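Local coordinates for gala protein type 1, 3 or 4 (PDB 4XA9), which is a leucine-rich repeat protein of Legionella pneumophila that probably binds small GTPases and may act as a GTPase activator, at residues A[186-200]-A[210-223]. Numbering follows the deposited sequence. Where two conformers were deposited one is given.
Sequences NQLTLLILGKNAITD and TSLSTLHLGSNQIT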
loop_
_atom_site.group_PDB
_atom_site.type_symbol
_atom_site.label_atom_id
_atom_site.label_comp_id
_atom_site.label_asym_id
_atom_site.label_seq_id
_atom_site.Cartn_x
_atom_site.Cartn_y
_atom_site.Cartn_z
ATOM N N ASN A 186 0.501 27.545 5.499
ATOM C CA ASN A 186 1.079 27.841 6.809
ATOM C C ASN A 186 0.447 27.091 7.973
ATOM O O ASN A 186 0.689 27.434 9.125
ATOM C CB ASN A 186 0.994 29.342 7.093
ATOM C CG ASN A 186 1.834 30.162 6.141
ATOM O OD1 ASN A 186 3.058 30.207 6.264
ATOM N ND2 ASN A 186 1.182 30.828 5.193
ATOM N N GLN A 187 -0.356 26.070 7.689
ATOM C CA GLN A 187 -1.001 25.317 8.765
ATOM C C GLN A 187 -0.494 23.881 8.874
ATOM O O GLN A 187 -0.407 23.334 9.976
ATOM C CB GLN A 187 -2.523 25.312 8.585
ATOM C CG GLN A 187 -3.177 26.660 8.811
ATOM C CD GLN A 187 -3.038 27.577 7.620
ATOM O OE1 GLN A 187 -3.144 27.140 6.471
ATOM N NE2 GLN A 187 -2.793 28.855 7.882
ATOM N N LEU A 188 -0.167 23.273 7.738
ATOM C CA LEU A 188 0.322 21.893 7.715
ATOM C C LEU A 188 1.573 21.704 8.568
ATOM O O LEU A 188 2.542 22.455 8.446
ATOM C CB LEU A 188 0.623 21.458 6.279
ATOM C CG LEU A 188 -0.546 21.322 5.305
ATOM C CD1 LEU A 188 -0.007 21.021 3.915
ATOM C CD2 LEU A 188 -1.497 20.220 5.761
ATOM N N THR A 189 1.542 20.696 9.430
ATOM C CA THR A 189 2.698 20.348 10.249
ATOM C C THR A 189 3.328 19.047 9.765
ATOM O O THR A 189 4.474 18.748 10.077
ATOM C CB THR A 189 2.317 20.197 11.731
ATOM O OG1 THR A 189 1.359 19.140 11.875
ATOM C CG2 THR A 189 1.727 21.491 12.266
ATOM N N LEU A 190 2.564 18.281 9.001
ATOM C CA LEU A 190 3.036 17.031 8.425
ATOM C C LEU A 190 2.532 16.945 6.992
ATOM O O LEU A 190 1.339 17.075 6.735
ATOM C CB LEU A 190 2.563 15.832 9.261
ATOM C CG LEU A 190 3.120 14.436 8.959
ATOM C CD1 LEU A 190 3.098 13.552 10.196
ATOM C CD2 LEU A 190 2.318 13.785 7.868
ATOM N N LEU A 191 3.447 16.743 6.057
ATOM C CA LEU A 191 3.080 16.628 4.654
ATOM C C LEU A 191 3.873 15.504 4.005
ATOM O O LEU A 191 5.099 15.449 4.099
ATOM C CB LEU A 191 3.313 17.960 3.927
ATOM C CG LEU A 191 3.033 18.069 2.423
ATOM C CD1 LEU A 191 1.577 17.758 2.096
ATOM C CD2 LEU A 191 3.410 19.466 1.936
ATOM N N ILE A 192 3.162 14.587 3.366
ATOM C CA ILE A 192 3.802 13.470 2.693
ATOM C C ILE A 192 3.388 13.470 1.233
ATOM O O ILE A 192 2.196 13.380 0.921
ATOM C CB ILE A 192 3.438 12.132 3.359
ATOM C CG1 ILE A 192 3.953 12.116 4.806
ATOM C CG2 ILE A 192 3.997 10.957 2.549
ATOM C CD1 ILE A 192 3.707 10.799 5.556
ATOM N N LEU A 193 4.378 13.587 0.350
ATOM C CA LEU A 193 4.149 13.673 -1.087
ATOM C C LEU A 193 5.103 12.773 -1.854
ATOM O O LEU A 193 5.756 13.212 -2.806
ATOM C CB LEU A 193 4.304 15.118 -1.578
ATOM C CG LEU A 193 3.229 16.119 -1.139
ATOM C CD1 LEU A 193 3.645 17.546 -1.474
ATOM C CD2 LEU A 193 1.891 15.786 -1.794
ATOM N N GLY A 194 5.187 11.529 -1.462
ATOM C CA GLY A 194 6.019 10.569 -2.108
ATOM C C GLY A 194 5.481 10.083 -3.441
ATOM O O GLY A 194 4.327 10.172 -3.698
ATOM N N LYS A 195 6.422 9.622 -4.238
ATOM C CA LYS A 195 5.975 8.933 -5.520
ATOM C C LYS A 195 5.181 9.859 -6.477
ATOM O O LYS A 195 4.133 9.476 -7.010
ATOM C CB LYS A 195 5.284 7.667 -5.273
ATOM C CG LYS A 195 5.368 6.594 -6.308
ATOM C CD LYS A 195 6.699 5.931 -6.343
ATOM C CE LYS A 195 6.670 4.738 -7.253
ATOM N NZ LYS A 195 6.650 3.509 -6.430
ATOM N N ASN A 196 5.527 11.122 -6.584
ATOM C CA ASN A 196 4.851 12.072 -7.422
ATOM C C ASN A 196 5.857 12.553 -8.501
ATOM O O ASN A 196 6.725 11.863 -8.826
ATOM C CB ASN A 196 4.276 13.214 -6.612
ATOM C CG ASN A 196 2.967 12.855 -5.926
ATOM O OD1 ASN A 196 2.085 12.323 -6.525
ATOM N ND2 ASN A 196 2.893 13.133 -4.660
ATOM N N ALA A 197 5.694 13.745 -9.032
ATOM C CA ALA A 197 6.628 14.270 -10.029
ATOM C C ALA A 197 7.262 15.565 -9.553
ATOM O O ALA A 197 7.391 16.517 -10.316
ATOM C CB ALA A 197 5.928 14.492 -11.362
ATOM N N ILE A 198 7.650 15.601 -8.287
ATOM C CA ILE A 198 8.174 16.821 -7.690
ATOM C C ILE A 198 9.679 16.943 -7.924
ATOM O O ILE A 198 10.414 15.962 -7.808
ATOM C CB ILE A 198 7.838 16.858 -6.190
ATOM C CG1 ILE A 198 6.314 16.800 -6.014
ATOM C CG2 ILE A 198 8.414 18.086 -5.516
ATOM C CD1 ILE A 198 5.869 16.771 -4.588
ATOM N N THR A 199 10.139 18.143 -8.271
ATOM C CA THR A 199 11.560 18.334 -8.576
ATOM C C THR A 199 12.215 19.323 -7.624
ATOM O O THR A 199 11.609 19.743 -6.637
ATOM C CB THR A 199 11.783 18.836 -10.020
ATOM O OG1 THR A 199 11.365 20.206 -10.125
ATOM C CG2 THR A 199 11.003 17.985 -11.012
ATOM N N ASP A 200 13.456 19.693 -7.935
ATOM C CA ASP A 200 14.188 20.695 -7.166
ATOM C C ASP A 200 13.484 22.048 -7.146
ATOM O O ASP A 200 13.713 22.853 -6.250
ATOM C CB ASP A 200 15.608 20.879 -7.724
ATOM C CG ASP A 200 16.508 19.699 -7.432
ATOM O OD1 ASP A 200 16.173 18.891 -6.537
ATOM O OD2 ASP A 200 17.559 19.583 -8.091
ATOM N N THR A 210 7.334 27.599 7.124
ATOM C CA THR A 210 7.576 27.785 8.553
ATOM C C THR A 210 6.690 26.913 9.444
ATOM O O THR A 210 6.802 26.963 10.667
ATOM C CB THR A 210 7.359 29.250 8.966
ATOM O OG1 THR A 210 6.024 29.650 8.627
ATOM C CG2 THR A 210 8.364 30.166 8.267
ATOM N N SER A 211 5.827 26.103 8.841
ATOM C CA SER A 211 4.853 25.326 9.605
ATOM C C SER A 211 5.234 23.850 9.724
ATOM O O SER A 211 5.072 23.242 10.781
ATOM C CB SER A 211 3.460 25.450 8.975
ATOM O OG SER A 211 3.420 24.866 7.680
ATOM N N LEU A 212 5.743 23.276 8.638
ATOM C CA LEU A 212 6.081 21.852 8.607
ATOM C C LEU A 212 7.164 21.434 9.606
ATOM O O LEU A 212 8.187 22.106 9.739
ATOM C CB LEU A 212 6.538 21.469 7.200
ATOM C CG LEU A 212 5.506 21.529 6.079
ATOM C CD1 LEU A 212 6.203 21.285 4.746
ATOM C CD2 LEU A 212 4.387 20.504 6.305
ATOM N N SER A 213 6.940 20.312 10.288
ATOM C CA SER A 213 8.000 19.661 11.061
ATOM C C SER A 213 8.261 18.253 10.518
ATOM O O SER A 213 9.286 17.640 10.811
ATOM C CB SER A 213 7.647 19.610 12.550
ATOM O OG SER A 213 6.506 18.811 12.785
ATOM N N THR A 214 7.328 17.751 9.718
ATOM C CA THR A 214 7.540 16.517 8.974
ATOM C C THR A 214 7.291 16.747 7.485
ATOM O O THR A 214 6.259 17.305 7.101
ATOM C CB THR A 214 6.619 15.380 9.465
ATOM O OG1 THR A 214 6.915 15.076 10.833
ATOM C CG2 THR A 214 6.824 14.125 8.617
ATOM N N LEU A 215 8.237 16.324 6.651
ATOM C CA LEU A 215 8.084 16.425 5.201
ATOM C C LEU A 215 8.681 15.200 4.511
ATOM O O LEU A 215 9.886 14.972 4.580
ATOM C CB LEU A 215 8.743 17.711 4.678
ATOM C CG LEU A 215 8.753 17.971 3.164
ATOM C CD1 LEU A 215 7.344 18.017 2.602
ATOM C CD2 LEU A 215 9.501 19.273 2.828
ATOM N N HIS A 216 7.831 14.406 3.865
ATOM C CA HIS A 216 8.278 13.230 3.123
ATOM C C HIS A 216 8.127 13.462 1.628
ATOM O O HIS A 216 7.017 13.672 1.131
ATOM C CB HIS A 216 7.487 11.983 3.533
ATOM C CG HIS A 216 7.769 11.511 4.927
ATOM N ND1 HIS A 216 7.328 10.293 5.401
ATOM C CD2 HIS A 216 8.441 12.091 5.949
ATOM C CE1 HIS A 216 7.719 10.141 6.655
ATOM N NE2 HIS A 216 8.397 11.218 7.012
ATOM N N LEU A 217 9.247 13.418 0.915
ATOM C CA LEU A 217 9.257 13.641 -0.525
ATOM C C LEU A 217 9.979 12.516 -1.256
ATOM O O LEU A 217 10.624 12.741 -2.283
ATOM C CB LEU A 217 9.921 14.985 -0.855
ATOM C CG LEU A 217 9.136 16.241 -0.468
ATOM C CD1 LEU A 217 9.994 17.495 -0.622
ATOM C CD2 LEU A 217 7.883 16.347 -1.320
ATOM N N GLY A 218 9.877 11.307 -0.718
ATOM C CA GLY A 218 10.548 10.162 -1.308
ATOM C C GLY A 218 10.117 9.856 -2.734
ATOM O O GLY A 218 9.007 10.200 -3.144
ATOM N N SER A 219 11.012 9.226 -3.489
ATOM C CA SER A 219 10.713 8.745 -4.833
ATOM C C SER A 219 10.088 9.806 -5.725
ATOM O O SER A 219 9.072 9.562 -6.377
ATOM C CB SER A 219 9.792 7.526 -4.765
ATOM O OG SER A 219 10.442 6.455 -4.110
ATOM N N ASN A 220 10.682 10.993 -5.725
ATOM C CA ASN A 220 10.320 12.018 -6.682
ATOM C C ASN A 220 11.509 12.233 -7.613
ATOM O O ASN A 220 12.236 11.282 -7.903
ATOM C CB ASN A 220 9.903 13.310 -5.975
ATOM C CG ASN A 220 8.478 13.244 -5.429
ATOM O OD1 ASN A 220 7.519 13.346 -6.186
ATOM N ND2 ASN A 220 8.340 13.107 -4.116
ATOM N N GLN A 221 11.718 13.466 -8.071
ATOM C CA GLN A 221 12.805 13.761 -9.005
ATOM C C GLN A 221 13.830 14.716 -8.384
ATOM O O GLN A 221 14.595 15.368 -9.090
ATOM C CB GLN A 221 12.252 14.371 -10.295
ATOM C CG GLN A 221 11.212 13.521 -11.006
ATOM C CD GLN A 221 10.575 14.253 -12.179
ATOM O OE1 GLN A 221 11.177 15.150 -12.774
ATOM N NE2 GLN A 221 9.340 13.883 -12.503
ATOM N N ILE A 222 13.830 14.802 -7.059
ATOM C CA ILE A 222 14.682 15.754 -6.358
ATOM C C ILE A 222 16.148 15.319 -6.455
ATOM O O ILE A 222 16.450 14.131 -6.353
ATOM C CB ILE A 222 14.224 15.891 -4.891
ATOM C CG1 ILE A 222 12.779 16.401 -4.857
ATOM C CG2 ILE A 222 15.151 16.799 -4.095
ATOM C CD1 ILE A 222 12.155 16.423 -3.470
ATOM N N THR A 223 17.051 16.271 -6.687
ATOM C CA THR A 223 18.473 15.949 -6.788
ATOM C C THR A 223 19.198 16.353 -5.509
ATOM O O THR A 223 18.565 16.754 -4.537
ATOM C CB THR A 223 19.139 16.649 -7.992
ATOM O OG1 THR A 223 19.302 18.047 -7.713
ATOM C CG2 THR A 223 18.298 16.475 -9.250
HETATM O O HOH W 1 4.692 28.058 5.598
HETATM O O HOH W 2 5.199 16.406 12.504
HETATM O O HOH W 3 7.161 9.220 -8.750
HETATM O O HOH W 4 8.758 11.008 -10.683
HETATM O O HOH W 5 15.020 18.069 -9.790
#
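Asn220 turns its CG away from its own carbonyl carbon (chi1 -79°), and this sets the amide between the two loops. Its ND2 donates almost straight to Leu193 O at 2.9 Å (173°) and also to Leu217 O of its own loop. Both acceptors lie in the amide plane. The amide oxygen OD1 accepts from Ile198 N at 3.1 Å, from above the carbonyl plane, and more weakly from Asn196 N. One buried side chain thus ties down the turn 193-198.

Strands 190-192 and 214-216 run parallel, 3° apart. Just past the first strand, Leu193 N donates to His216 O at 2.8 Å. Leu190 lies alongside Thr214, and Ile192 alongside His216, on one face. His216 ND1 is hydrogen-bonded to the backbone of the chain of another protein, and NE2 to Asp238 OD2. On the opposite face Leu212 CD2 packs on Leu191 CB at 3.6 Å, and both leucines touch Phe206 of helix 203-207. Leu217 CD2 meets Leu193 CB and Ile198 CD1.

Further on, Asp200 OD1 accepts Thr223 N at 2.8 Å on its syn side. Stacked parallel strands, an inward leucine core and an asparagine ladder, continued by Asn196 and Asn244, are the hallmark of the leucine-rich repeat solenoid.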